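Local coordinates for inclusion membrane protein A (PDB 6E7E), which probably mediates homotypic fusion of chlamydial inclusions as a SNARE-like membrane protein, this chain being its soluble, mostly helical domain, at residues H6-L11 with S69-Y74; A91-S96 with G143-L148; K37-T42 with E113-A118. The protein carries 2 engineered substitutions. All coordinates share one frame; numbering follows the deposited sequence.

Contact 1: H6-L11 with S69-Y74; sequences HLYQDL and SLLDEY
Y8 and L11 of helix 4-38 meet L70 and L71 of helix 65-73, and Y74 just beyond them, near one end of a helical bundle, where an aromatic stack lies beside a small leucine cluster. The local axes of 6-11 and 69-73 come within 10.0 Å and their directions differ by 138°, so the helices cross rather than run alongside each other. The CA atoms of L11 and L71, 6.5 Å apart, are the nearest pair, and the tyrosines meet to one side of it.

The aromatic part is an offset stack: the Y8 and Y74 ring centroids lie 4.4 Å apart with the planes tilted by 21°. The displacement puts Y8 CB over the Y74 ring, 3.9 Å from its centroid and only 8° off the ring normal, which makes it a CH-pi contact over the face. Y74 CB instead lies beyond the rim of the Y8 ring, 3.4 Å from Y8 CD1. Both tyrosines hold CG anti to the backbone N, and this brings their rings together across the gap.

L71 crosses the Y8 side chain at about a right angle, its CD1 reaching Y8 CE1 at 3.4 Å from an oblique direction. Deeper in, L11 CD2 rests against L70 CD2 at 3.6 Å and lies 3.7 Å from L71 N, close against the backbone of the opposing helix.

Hydrogen bonds do not join the two segments, so the joint rests on shape and apolar contact. L70 continues inward onto L152 and I156 of helix 125-165. The whole forms an apolar seam between two steeply inclined helices at one end of an all-helical bundle, with L11 and L70 buried and the tyrosine pair nearer the surface.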
ATOM      1  N   HIS A   6      16.249  12.306  12.545  1.00 12.40           N
ATOM      2  CA  HIS A   6      14.824  12.259  12.946  1.00 12.21           C
ATOM      3  C   HIS A   6      13.951  11.869  11.768  1.00 11.11           C
ATOM      4  O   HIS A   6      12.990  11.098  11.951  1.00 12.39           O
ATOM      5  CB  HIS A   6      14.357  13.569  13.579  1.00 14.35           C
ATOM      6  CG  HIS A   6      14.906  13.746  14.945  1.00 21.86           C
ATOM      7  ND1 HIS A   6      14.164  13.467  16.080  1.00 29.66           N
ATOM      8  CD2 HIS A   6      16.134  14.117  15.357  1.00 28.83           C
ATOM      9  CE1 HIS A   6      14.918  13.667  17.144  1.00 32.31           C
ATOM     10  NE2 HIS A   6      16.135  14.075  16.725  1.00 31.16           N
ATOM     11  N   LEU A   7      14.254  12.355  10.594  1.00 11.20           N
ATOM     12  CA  LEU A   7      13.490  11.936   9.407  1.00 11.06           C
ATOM     13  C   LEU A   7      13.741  10.462   9.118  1.00 10.75           C
ATOM     14  O   LEU A   7      12.790   9.768   8.718  1.00 10.84           O
ATOM     15  CB  LEU A   7      13.865  12.806   8.210  1.00 11.82           C
ATOM     16  CG  LEU A   7      13.452  14.268   8.335  1.00 13.32           C
ATOM     17  CD1 LEU A   7      13.860  15.046   7.114  1.00 15.09           C
ATOM     18  CD2 LEU A   7      11.949  14.408   8.541  1.00 15.25           C
ATOM     19  N   TYR A   8      14.962   9.968   9.326  1.00 11.13           N
ATOM     20  CA  TYR A   8      15.234   8.517   9.200  1.00 11.39           C
ATOM     21  C   TYR A   8      14.360   7.730  10.178  1.00 10.82           C
ATOM     22  O   TYR A   8      13.759   6.720   9.790  1.00 11.00           O
ATOM     23  CB  TYR A   8      16.723   8.253   9.412  1.00 13.05           C
ATOM     24  CG  TYR A   8      17.070   6.812   9.634  1.00 13.30           C
ATOM     25  CD1 TYR A   8      17.132   5.920   8.578  1.00 14.01           C
ATOM     26  CD2 TYR A   8      17.241   6.315  10.912  1.00 18.03           C
ATOM     27  CE1 TYR A   8      17.408   4.577   8.783  1.00 15.80           C
ATOM     28  CE2 TYR A   8      17.508   4.976  11.129  1.00 20.80           C
ATOM     29  CZ  TYR A   8      17.588   4.098  10.064  1.00 19.54           C
ATOM     30  OH  TYR A   8      17.863   2.775  10.254  1.00 24.80           O
ATOM     31  N   GLN A   9      14.272   8.174  11.417  1.00 10.95           N
ATOM     32  CA  GLN A   9      13.447   7.461  12.420  1.00 11.59           C
ATOM     33  C   GLN A   9      11.968   7.528  12.030  1.00 10.58           C
ATOM     34  O   GLN A   9      11.246   6.520  12.210  1.00 11.36           O
ATOM     35  CB  GLN A   9      13.701   8.033  13.796  1.00 12.70           C
ATOM     36  CG  GLN A   9      15.078   7.687  14.300  1.00 14.69           C
ATOM     37  CD  GLN A   9      15.538   8.503  15.476  1.00 15.87           C
ATOM     38  OE1 GLN A   9      14.930   9.489  15.928  1.00 19.65           O
ATOM     39  NE2 GLN A   9      16.646   8.049  15.996  1.00 17.71           N
ATOM     40  N   ASP A  10      11.497   8.648  11.501  1.00 10.41           N
ATOM     41  CA  ASP A  10      10.090   8.746  11.028  1.00 10.97           C
ATOM     42  C   ASP A  10       9.862   7.769   9.889  1.00 10.05           C
ATOM     43  O   ASP A  10       8.856   7.079   9.857  1.00 11.16           O
ATOM     44  CB  ASP A  10       9.796  10.159  10.529  1.00 11.80           C
ATOM     45  CG  ASP A  10       9.681  11.223  11.580  1.00 15.25           C
ATOM     46  OD1 ASP A  10       9.477  10.859  12.731  1.00 17.80           O
ATOM     47  OD2 ASP A  10       9.835  12.409  11.203  1.00 17.96           O
ATOM     48  N   LEU A  11      10.799   7.736   8.960  1.00  9.83           N
ATOM     49  CA  LEU A  11      10.651   6.827   7.818  1.00  9.70           C
ATOM     50  C   LEU A  11      10.712   5.377   8.285  1.00  9.33           C
ATOM     51  O   LEU A  11       9.989   4.540   7.741  1.00  9.84           O
ATOM     52  CB  LEU A  11      11.707   7.135   6.775  1.00 10.25           C
ATOM     53  CG  LEU A  11      11.562   6.357   5.483  1.00 11.21           C
ATOM     54  CD1 LEU A  11      10.222   6.623   4.782  1.00 12.95           C
ATOM     55  CD2 LEU A  11      12.712   6.671   4.563  1.00 14.48           C
ATOM     56  N   SER A  69      13.570   1.587  -0.091  1.00 14.08           N
ATOM     57  CA  SER A  69      14.934   1.821  -0.603  1.00 14.41           C
ATOM     58  C   SER A  69      15.603   3.021   0.087  1.00 14.32           C
ATOM     59  O   SER A  69      16.791   2.960   0.418  1.00 15.16           O
ATOM     60  CB  SER A  69      14.897   2.034  -2.078  1.00 15.39           C
ATOM     61  OG  SER A  69      14.591   0.834  -2.770  1.00 18.03           O
ATOM     62  N   LEU A  70      14.875   4.114   0.275  1.00 13.38           N
ATOM     63  CA  LEU A  70      15.415   5.322   0.935  1.00 13.94           C
ATOM     64  C   LEU A  70      15.886   4.960   2.331  1.00 13.87           C
ATOM     65  O   LEU A  70      16.990   5.318   2.733  1.00 14.30           O
ATOM     66  CB  LEU A  70      14.342   6.401   1.007  1.00 15.26           C
ATOM     67  CG  LEU A  70      14.800   7.733   1.591  1.00 16.85           C
ATOM     68  CD1 LEU A  70      15.928   8.346   0.765  1.00 19.41           C
ATOM     69  CD2 LEU A  70      13.623   8.669   1.681  1.00 17.69           C
ATOM     70  N   LEU A  71      15.050   4.246   3.055  1.00 14.44           N
ATOM     71  CA  LEU A  71      15.400   3.862   4.439  1.00 15.19           C
ATOM     72  C   LEU A  71      16.728   3.098   4.376  1.00 15.16           C
ATOM     73  O   LEU A  71      17.615   3.318   5.211  1.00 18.54           O
ATOM     74  CB  LEU A  71      14.268   3.030   5.046  1.00 15.12           C
ATOM     75  CG  LEU A  71      14.488   2.643   6.491  1.00 15.79           C
ATOM     76  CD1 LEU A  71      14.372   3.880   7.370  1.00 17.36           C
ATOM     77  CD2 LEU A  71      13.494   1.570   6.884  1.00 17.33           C
ATOM     78  N   ASP A  72      16.845   2.166   3.424  1.00 17.41           N
ATOM     79  CA  ASP A  72      18.028   1.279   3.315  1.00 19.29           C
ATOM     80  C   ASP A  72      19.273   2.098   2.930  1.00 18.75           C
ATOM     81  O   ASP A  72      20.393   1.620   3.182  1.00 22.55           O
ATOM     82  CB  ASP A  72      17.808   0.149   2.306  1.00 23.54           C
ATOM     83  CG  ASP A  72      16.816  -0.921   2.743  1.00 30.56           C
ATOM     84  OD1 ASP A  72      16.506  -0.995   3.950  1.00 39.02           O
ATOM     85  OD2 ASP A  72      16.373  -1.690   1.869  1.00 41.74           O
ATOM     86  N   GLU A  73      19.125   3.284   2.329  1.00 18.36           N
ATOM     87  CA  GLU A  73      20.282   4.116   1.910  1.00 19.31           C
ATOM     88  C   GLU A  73      20.873   4.883   3.091  1.00 20.31           C
ATOM     89  O   GLU A  73      21.988   5.358   2.950  1.00 22.46           O
ATOM     90  CB  GLU A  73      19.885   5.097   0.800  1.00 21.54           C
ATOM     91  CG  GLU A  73      19.595   4.404  -0.512  1.00 21.89           C
ATOM     92  CD  GLU A  73      20.763   3.621  -1.075  1.00 23.35           C
ATOM     93  OE1 GLU A  73      21.881   4.111  -0.977  1.00 22.89           O
ATOM     94  OE2 GLU A  73      20.547   2.513  -1.596  1.00 26.33           O
ATOM     95  N   TYR A  74      20.199   5.039   4.214  1.00 19.13           N
ATOM     96  CA  TYR A  74      20.676   5.999   5.239  1.00 17.35           C
ATOM     97  C   TYR A  74      22.004   5.576   5.879  1.00 20.02           C
ATOM     98  O   TYR A  74      22.854   6.442   6.031  1.00 20.03           O
ATOM     99  CB  TYR A  74      19.648   6.164   6.352  1.00 15.42           C
ATOM    100  CG  TYR A  74      20.063   7.182   7.382  1.00 15.27           C
ATOM    101  CD1 TYR A  74      19.899   8.534   7.159  1.00 16.61           C
ATOM    102  CD2 TYR A  74      20.585   6.793   8.607  1.00 17.99           C
ATOM    103  CE1 TYR A  74      20.285   9.477   8.101  1.00 16.79           C
ATOM    104  CE2 TYR A  74      20.979   7.725   9.553  1.00 18.74           C
ATOM    105  CZ  TYR A  74      20.834   9.075   9.305  1.00 16.72           C
ATOM    106  OH  TYR A  74      21.215  10.025  10.230  1.00 19.42           O
TER

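Contact 2: A91-S96 with G143-L148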
ATOM      1  N   ALA A  91       6.143  13.465   5.787  1.00 11.27           N
ATOM      2  CA  ALA A  91       4.882  13.843   6.467  1.00 12.72           C
ATOM      3  C   ALA A  91       3.687  13.390   5.610  1.00 12.06           C
ATOM      4  O   ALA A  91       2.695  12.889   6.159  1.00 12.85           O
ATOM      5  CB  ALA A  91       4.865  15.321   6.741  1.00 14.36           C
ATOM      6  N   ASP A  92       3.774  13.550   4.296  1.00 12.36           N
ATOM      7  CA  ASP A  92       2.706  13.107   3.366  1.00 13.30           C
ATOM      8  C   ASP A  92       2.526  11.583   3.491  1.00 12.73           C
ATOM      9  O   ASP A  92       1.387  11.084   3.560  1.00 12.67           O
ATOM     10  CB  ASP A  92       3.058  13.498   1.935  1.00 15.60           C
ATOM     11  CG  ASP A  92       1.920  13.472   0.940  1.00 17.64           C
ATOM     12  OD1 ASP A  92       0.762  13.251   1.363  1.00 20.37           O
ATOM     13  OD2 ASP A  92       2.215  13.713  -0.264  1.00 22.11           O
ATOM     14  N   LEU A  93       3.621  10.842   3.544  1.00 11.45           N
ATOM     15  CA  LEU A  93       3.575   9.377   3.689  1.00 10.62           C
ATOM     16  C   LEU A  93       2.812   9.007   4.950  1.00  9.91           C
ATOM     17  O   LEU A  93       2.048   8.030   4.939  1.00 10.49           O
ATOM     18  CB  LEU A  93       4.997   8.829   3.732  1.00 10.81           C
ATOM     19  CG  LEU A  93       5.091   7.330   3.969  1.00 11.84           C
ATOM     20  CD1 LEU A  93       4.432   6.544   2.847  1.00 14.83           C
ATOM     21  CD2 LEU A  93       6.531   6.929   4.129  1.00 12.92           C
ATOM     22  N   LYS A  94       3.011   9.740   6.018  1.00 10.19           N
ATOM     23  CA  LYS A  94       2.339   9.415   7.293  1.00  9.73           C
ATOM     24  C   LYS A  94       0.819   9.405   7.078  1.00  9.43           C
ATOM     25  O   LYS A  94       0.110   8.579   7.673  1.00  9.54           O
ATOM     26  CB  LYS A  94       2.705  10.461   8.330  1.00 11.71           C
ATOM     27  CG  LYS A  94       4.098  10.354   8.889  1.00 16.43           C
ATOM     28  CD  LYS A  94       4.326  11.319  10.015  1.00 21.40           C
ATOM     29  CE  LYS A  94       5.760  11.350  10.475  1.00 25.47           C
ATOM     30  NZ  LYS A  94       6.095  12.710  10.938  1.00 32.09           N
ATOM     31  N   GLY A  95       0.296  10.334   6.298  1.00  9.85           N
ATOM     32  CA  GLY A  95      -1.151  10.412   5.965  1.00 10.75           C
ATOM     33  C   GLY A  95      -1.589   9.186   5.157  1.00  9.33           C
ATOM     34  O   GLY A  95      -2.660   8.616   5.398  1.00 10.20           O
ATOM     35  N   SER A  96      -0.797   8.796   4.165  1.00  9.81           N
ATOM     36  CA  SER A  96      -1.102   7.607   3.344  1.00 10.54           C
ATOM     37  C   SER A  96      -1.173   6.369   4.225  1.00  9.42           C
ATOM     38  O   SER A  96      -2.093   5.557   4.060  1.00 10.21           O
ATOM     39  CB  SER A  96      -0.066   7.422   2.281  1.00 12.07           C
ATOM     40  OG  SER A  96      -0.182   8.338   1.217  1.00 15.79           O
ATOM     41  N   GLY A 143      -2.702   4.659  -5.576  1.00 15.09           N
ATOM     42  CA  GLY A 143      -2.159   5.476  -6.672  1.00 16.70           C
ATOM     43  C   GLY A 143      -1.289   6.586  -6.125  1.00 16.69           C
ATOM     44  O   GLY A 143      -0.199   6.853  -6.682  1.00 17.72           O
ATOM     45  N   GLN A 144      -1.786   7.276  -5.098  1.00 14.73           N
ATOM     46  CA  GLN A 144      -1.051   8.409  -4.479  1.00 16.89           C
ATOM     47  C   GLN A 144       0.281   7.904  -3.897  1.00 15.14           C
ATOM     48  O   GLN A 144       1.341   8.500  -4.146  1.00 17.46           O
ATOM     49  CB  GLN A 144      -1.936   9.107  -3.446  1.00 18.59           C
ATOM     50  CG  GLN A 144      -1.261  10.153  -2.575  1.00 25.13           C
ATOM     51  CD  GLN A 144      -2.204  11.269  -2.190  1.00 31.35           C
ATOM     52  OE1 GLN A 144      -2.421  11.554  -1.011  1.00 37.07           O
ATOM     53  NE2 GLN A 144      -2.784  11.911  -3.191  1.00 38.95           N
ATOM     54  N   LEU A 145       0.238   6.801  -3.157  1.00 14.61           N
ATOM     55  CA  LEU A 145       1.467   6.224  -2.574  1.00 13.88           C
ATOM     56  C   LEU A 145       2.462   5.812  -3.673  1.00 13.75           C
ATOM     57  O   LEU A 145       3.656   6.111  -3.569  1.00 14.18           O
ATOM     58  CB  LEU A 145       1.052   5.032  -1.717  1.00 12.80           C
ATOM     59  CG  LEU A 145       2.219   4.247  -1.122  1.00 13.29           C
ATOM     60  CD1 LEU A 145       2.984   5.079  -0.106  1.00 16.51           C
ATOM     61  CD2 LEU A 145       1.734   2.941  -0.518  1.00 15.41           C
ATOM     62  N   SER A 146       1.964   5.114  -4.689  1.00 13.97           N
ATOM     63  CA  SER A 146       2.787   4.565  -5.799  1.00 13.57           C
ATOM     64  C   SER A 146       3.518   5.698  -6.518  1.00 13.43           C
ATOM     65  O   SER A 146       4.693   5.533  -6.856  1.00 13.80           O
ATOM     66  CB  SER A 146       1.933   3.746  -6.733  1.00 15.67           C
ATOM     67  OG  SER A 146       2.627   3.320  -7.893  1.00 21.26           O
ATOM     68  N   GLN A 147       2.855   6.825  -6.728  1.00 13.66           N
ATOM     69  CA  GLN A 147       3.512   7.936  -7.430  1.00 13.69           C
ATOM     70  C   GLN A 147       4.658   8.481  -6.575  1.00 13.50           C
ATOM     71  O   GLN A 147       5.748   8.750  -7.117  1.00 15.02           O
ATOM     72  CB  GLN A 147       2.500   9.018  -7.743  1.00 14.98           C
ATOM     73  CG  GLN A 147       3.057  10.136  -8.595  1.00 16.61           C
ATOM     74  CD  GLN A 147       1.967  11.139  -8.889  1.00 21.52           C
ATOM     75  OE1 GLN A 147       1.395  11.729  -7.977  1.00 27.82           O
ATOM     76  NE2 GLN A 147       1.682  11.350 -10.159  1.00 24.60           N
ATOM     77  N   LEU A 148       4.451   8.697  -5.279  1.00 13.89           N
ATOM     78  CA  LEU A 148       5.547   9.177  -4.386  1.00 13.76           C
ATOM     79  C   LEU A 148       6.714   8.180  -4.410  1.00 13.13           C
ATOM     80  O   LEU A 148       7.885   8.590  -4.480  1.00 13.56           O
ATOM     81  CB  LEU A 148       5.058   9.325  -2.943  1.00 16.04           C
ATOM     82  CG  LEU A 148       4.031  10.420  -2.683  1.00 18.14           C
ATOM     83  CD1 LEU A 148       3.554  10.398  -1.242  1.00 20.73           C
ATOM     84  CD2 LEU A 148       4.571  11.794  -3.014  1.00 19.86           C
TER
HETATM   85  O   HOH W   1      -0.554  10.983   0.986  1.00 25.07           O
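The D92 carboxylate has one face turned to L148: L148 CD1 stands over that face, displaced toward OD2, which it approaches to 3.7 Å. On the same side, well above the carboxylate plane, a water donates to D92 OD1 at 2.6 Å. From across the contact, Q144 OE1 accepts a hydrogen bond from the same water at 2.8 Å, the water lying only about 21° from the plane of the flat amide. No hydrogen bond joins the two side chains directly, and D92 OD1 and Q144 OE1 stay 4.3 Å apart, as two acceptors would be expected to.

A third acceptor, S96 OG, lies 2.7 Å from the water, one helical turn along from D92. D92 holds CG anti to its own N (chi1 -163°), and this brings its carboxylate to the side where S96 and Q144 also reach the water.

Beneath this polar layer the contact is apolar. L93 and L145, both buried, touch through their CD1 methyls at 3.6 Å, and F67 of helix 65-73 packs against both as well as against L148. The local axes of 91-96 and 143-148 are 10.4 Å apart at closest approach and roughly antiparallel, at 149°.

The chemistry is thus divided: leucines pack on the inner side, and a shared water links the outer one. Three acceptors face a water that has only two protons, so its hydrogen bonds cannot all be fully formed at once. The bridge is consistent with a water that turns its two protons among the three acceptors, and the two helices are coupled through solvent rather than by a direct polar bond.

Contact 3: K37-T42 with E113-A118; sequences KEFATT and EVRRLA
E38 and R115 join helix 4-38 to helix 110-119 through a two-pronged salt bridge. R115 has CG anti to the carbonyl carbon (chi1 -66°) and is fully extended from CG to NE, so its guanidinium arrives side-on at the carboxylate. NE donates to the syn lone pair of E38 OE1 at 2.9 Å, an almost straight bond of 174° lying in the guanidinium plane. NH2 reaches E38 OE2 at 3.0 Å, but less straight and tilted from both flat groups, because their planes stand 34° apart. E38 is also extended beyond CG and crosses the arginine at about a right angle. The remaining nitrogen, R115 NH1, pairs with E112, so two acidic residues hold the guanidinium.

F39 turns its ring toward helix 110-119 with CG beside the backbone N. A118 CB lies in the ring plane, 3.6 Å from F39 CE2. V114 instead offers CG1 over one face, 4.1 Å from F39 CZ and displaced toward the rim. The methyls therefore meet the ring from two directions, while R115 CG lies at its edge.

L46 of helix 44-57 packs against both F39 and V114, and H34 and L35 of helix 4-38 touch R115. The contact is thus a corner where helices 4-38, 44-57 and 110-119 converge.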
ATOM      1  N   LYS A  37     -14.564 -16.481  -6.394  1.00 11.14           N
ATOM      2  CA  LYS A  37     -14.852 -17.804  -6.979  1.00 11.77           C
ATOM      3  C   LYS A  37     -16.074 -18.416  -6.308  1.00 11.96           C
ATOM      4  O   LYS A  37     -16.895 -19.015  -6.994  1.00 13.02           O
ATOM      5  CB  LYS A  37     -13.648 -18.715  -6.808  1.00 12.63           C
ATOM      6  CG  LYS A  37     -12.409 -18.217  -7.512  1.00 14.33           C
ATOM      7  CD  LYS A  37     -12.622 -17.870  -8.961  1.00 18.20           C
ATOM      8  CE  LYS A  37     -11.350 -17.485  -9.673  1.00 19.02           C
ATOM      9  NZ  LYS A  37     -11.622 -16.798 -10.949  1.00 23.46           N
ATOM     10  N   GLU A  38     -16.205 -18.260  -5.008  1.00 12.24           N
ATOM     11  CA  GLU A  38     -17.346 -18.822  -4.260  1.00 12.87           C
ATOM     12  C   GLU A  38     -18.659 -18.274  -4.816  1.00 12.78           C
ATOM     13  O   GLU A  38     -19.635 -19.006  -4.827  1.00 14.91           O
ATOM     14  CB  GLU A  38     -17.231 -18.445  -2.789  1.00 14.70           C
ATOM     15  CG  GLU A  38     -16.186 -19.197  -2.007  1.00 16.66           C
ATOM     16  CD  GLU A  38     -15.944 -18.551  -0.657  1.00 17.94           C
ATOM     17  OE1 GLU A  38     -16.939 -17.972  -0.112  1.00 18.80           O
ATOM     18  OE2 GLU A  38     -14.789 -18.647  -0.147  1.00 22.22           O
ATOM     19  N   PHE A  39     -18.675 -17.006  -5.202  1.00 10.74           N
ATOM     20  CA  PHE A  39     -19.901 -16.277  -5.580  1.00 11.96           C
ATOM     21  C   PHE A  39     -20.053 -16.099  -7.083  1.00 11.92           C
ATOM     22  O   PHE A  39     -21.023 -15.496  -7.526  1.00 13.26           O
ATOM     23  CB  PHE A  39     -20.014 -14.969  -4.810  1.00 12.33           C
ATOM     24  CG  PHE A  39     -20.468 -15.192  -3.395  1.00 13.32           C
ATOM     25  CD1 PHE A  39     -19.572 -15.483  -2.378  1.00 13.87           C
ATOM     26  CD2 PHE A  39     -21.819 -15.160  -3.094  1.00 15.10           C
ATOM     27  CE1 PHE A  39     -20.015 -15.768  -1.099  1.00 15.90           C
ATOM     28  CE2 PHE A  39     -22.250 -15.429  -1.810  1.00 17.73           C
ATOM     29  CZ  PHE A  39     -21.354 -15.736  -0.818  1.00 16.82           C
ATOM     30  N   ALA A  40     -19.172 -16.679  -7.869  1.00 11.70           N
ATOM     31  CA  ALA A  40     -19.186 -16.462  -9.328  1.00 12.94           C
ATOM     32  C   ALA A  40     -20.554 -16.839  -9.896  1.00 14.50           C
ATOM     33  O   ALA A  40     -20.999 -16.149 -10.811  1.00 17.69           O
ATOM     34  CB  ALA A  40     -18.088 -17.243  -9.979  1.00 14.79           C
ATOM     35  N   THR A  41     -21.198 -17.898  -9.405  1.00 13.84           N
ATOM     36  CA  THR A  41     -22.483 -18.354  -9.989  1.00 15.94           C
ATOM     37  C   THR A  41     -23.691 -17.889  -9.176  1.00 19.48           C
ATOM     38  O   THR A  41     -24.792 -18.203  -9.614  1.00 26.88           O
ATOM     39  CB  THR A  41     -22.502 -19.876 -10.133  1.00 15.88           C
ATOM     40  OG1 THR A  41     -22.354 -20.473  -8.846  1.00 16.66           O
ATOM     41  CG2 THR A  41     -21.425 -20.386 -11.056  1.00 17.86           C
ATOM     42  N   THR A  42     -23.508 -17.172  -8.072  1.00 18.21           N
ATOM     43  CA  THR A  42     -24.563 -16.767  -7.083  1.00 21.50           C
ATOM     44  C   THR A  42     -24.781 -15.242  -7.103  1.00 19.12           C
ATOM     45  O   THR A  42     -25.919 -14.798  -6.886  1.00 21.36           O
ATOM     46  CB  THR A  42     -24.163 -17.168  -5.651  1.00 26.39           C
ATOM     47  OG1 THR A  42     -24.269 -18.585  -5.536  1.00 34.73           O
ATOM     48  CG2 THR A  42     -25.056 -16.569  -4.579  1.00 27.35           C
ATOM     49  N   GLU A 113     -18.746 -11.287   6.494  1.00 11.90           N
ATOM     50  CA  GLU A 113     -20.112 -10.764   6.639  1.00 12.67           C
ATOM     51  C   GLU A 113     -20.935 -11.119   5.399  1.00 11.65           C
ATOM     52  O   GLU A 113     -22.092 -11.520   5.540  1.00 12.41           O
ATOM     53  CB  GLU A 113     -20.129  -9.284   6.960  1.00 14.06           C
ATOM     54  CG  GLU A 113     -21.530  -8.724   7.114  1.00 15.47           C
ATOM     55  CD  GLU A 113     -22.405  -9.274   8.230  1.00 17.46           C
ATOM     56  OE1 GLU A 113     -21.916 -10.088   9.049  1.00 17.38           O
ATOM     57  OE2 GLU A 113     -23.576  -8.851   8.301  1.00 18.50           O
ATOM     58  N   VAL A 114     -20.390 -10.992   4.200  1.00 11.11           N
ATOM     59  CA  VAL A 114     -21.102 -11.407   2.977  1.00 11.65           C
ATOM     60  C   VAL A 114     -21.434 -12.887   3.061  1.00 11.31           C
ATOM     61  O   VAL A 114     -22.556 -13.277   2.721  1.00 12.53           O
ATOM     62  CB  VAL A 114     -20.235 -11.126   1.750  1.00 13.82           C
ATOM     63  CG1 VAL A 114     -20.678 -11.912   0.543  1.00 14.78           C
ATOM     64  CG2 VAL A 114     -20.200  -9.645   1.457  1.00 14.65           C
ATOM     65  N   ARG A 115     -20.474 -13.707   3.468  1.00 11.81           N
ATOM     66  CA  ARG A 115     -20.752 -15.167   3.563  1.00 13.37           C
ATOM     67  C   ARG A 115     -21.889 -15.432   4.566  1.00 14.34           C
ATOM     68  O   ARG A 115     -22.770 -16.245   4.260  1.00 14.93           O
ATOM     69  CB  ARG A 115     -19.500 -15.962   3.918  1.00 30.00           C
ATOM     70  CG  ARG A 115     -18.439 -15.923   2.824  1.00 30.00           C
ATOM     71  CD  ARG A 115     -17.267 -16.704   3.365  1.00 30.00           C
ATOM     72  NE  ARG A 115     -16.190 -16.736   2.407  1.00 30.00           N
ATOM     73  CZ  ARG A 115     -14.972 -16.285   2.605  1.00 30.00           C
ATOM     74  NH1 ARG A 115     -14.630 -15.730   3.754  1.00 30.00           N
ATOM     75  NH2 ARG A 115     -14.107 -16.322   1.606  1.00 30.00           N
ATOM     76  N   ARG A 116     -21.883 -14.722   5.668  1.00 13.35           N
ATOM     77  CA  ARG A 116     -22.901 -14.865   6.726  1.00 14.78           C
ATOM     78  C   ARG A 116     -24.264 -14.477   6.161  1.00 14.30           C
ATOM     79  O   ARG A 116     -25.238 -15.228   6.348  1.00 16.18           O
ATOM     80  CB  ARG A 116     -22.545 -14.013   7.948  1.00 15.80           C
ATOM     81  CG  ARG A 116     -23.407 -14.272   9.176  1.00 18.59           C
ATOM     82  CD  ARG A 116     -23.228 -13.269  10.293  1.00 19.99           C
ATOM     83  NE  ARG A 116     -23.813 -12.004   9.925  1.00 20.92           N
ATOM     84  CZ  ARG A 116     -25.114 -11.750   9.891  1.00 23.45           C
ATOM     85  NH1 ARG A 116     -25.990 -12.647  10.325  1.00 26.20           N
ATOM     86  NH2 ARG A 116     -25.537 -10.567   9.485  1.00 23.19           N
ATOM     87  N   LEU A 117     -24.350 -13.332   5.500  1.00 13.34           N
ATOM     88  CA  LEU A 117     -25.613 -12.883   4.900  1.00 13.12           C
ATOM     89  C   LEU A 117     -26.115 -13.902   3.872  1.00 13.22           C
ATOM     90  O   LEU A 117     -27.300 -14.250   3.881  1.00 14.08           O
ATOM     91  CB  LEU A 117     -25.408 -11.531   4.253  1.00 13.11           C
ATOM     92  CG  LEU A 117     -25.138 -10.382   5.213  1.00 14.35           C
ATOM     93  CD1 LEU A 117     -24.687  -9.161   4.440  1.00 15.31           C
ATOM     94  CD2 LEU A 117     -26.355 -10.057   6.067  1.00 17.25           C
ATOM     95  N   ALA A 118     -25.248 -14.362   2.986  1.00 13.08           N
ATOM     96  CA  ALA A 118     -25.653 -15.287   1.914  1.00 13.41           C
ATOM     97  C   ALA A 118     -26.158 -16.588   2.530  1.00 15.00           C
ATOM     98  O   ALA A 118     -27.185 -17.132   2.077  1.00 14.69           O
ATOM     99  CB  ALA A 118     -24.506 -15.548   0.984  1.00 14.50           C
TER

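In the fold
Contacts 1 and 3 both use helix 4-38, yet their centres are 43 Å apart, on opposite sides of the chain's centre, with nearest atoms about 32 Å apart; they sample the two ends of an elongated bundle. Contact 2 lies much closer to the chain's centre, its own centre 15 Å from that of contact 1. These two touch directly, L11 CD1 reaching L93 CD2 at 3.8 Å, so their apolar layers are continuous. Contact 3 is separate from contact 2, about 24 Å away between nearest atoms, but sequence connects them: helix 110-119 lies between helices 87-107 and 125-165 in the chain.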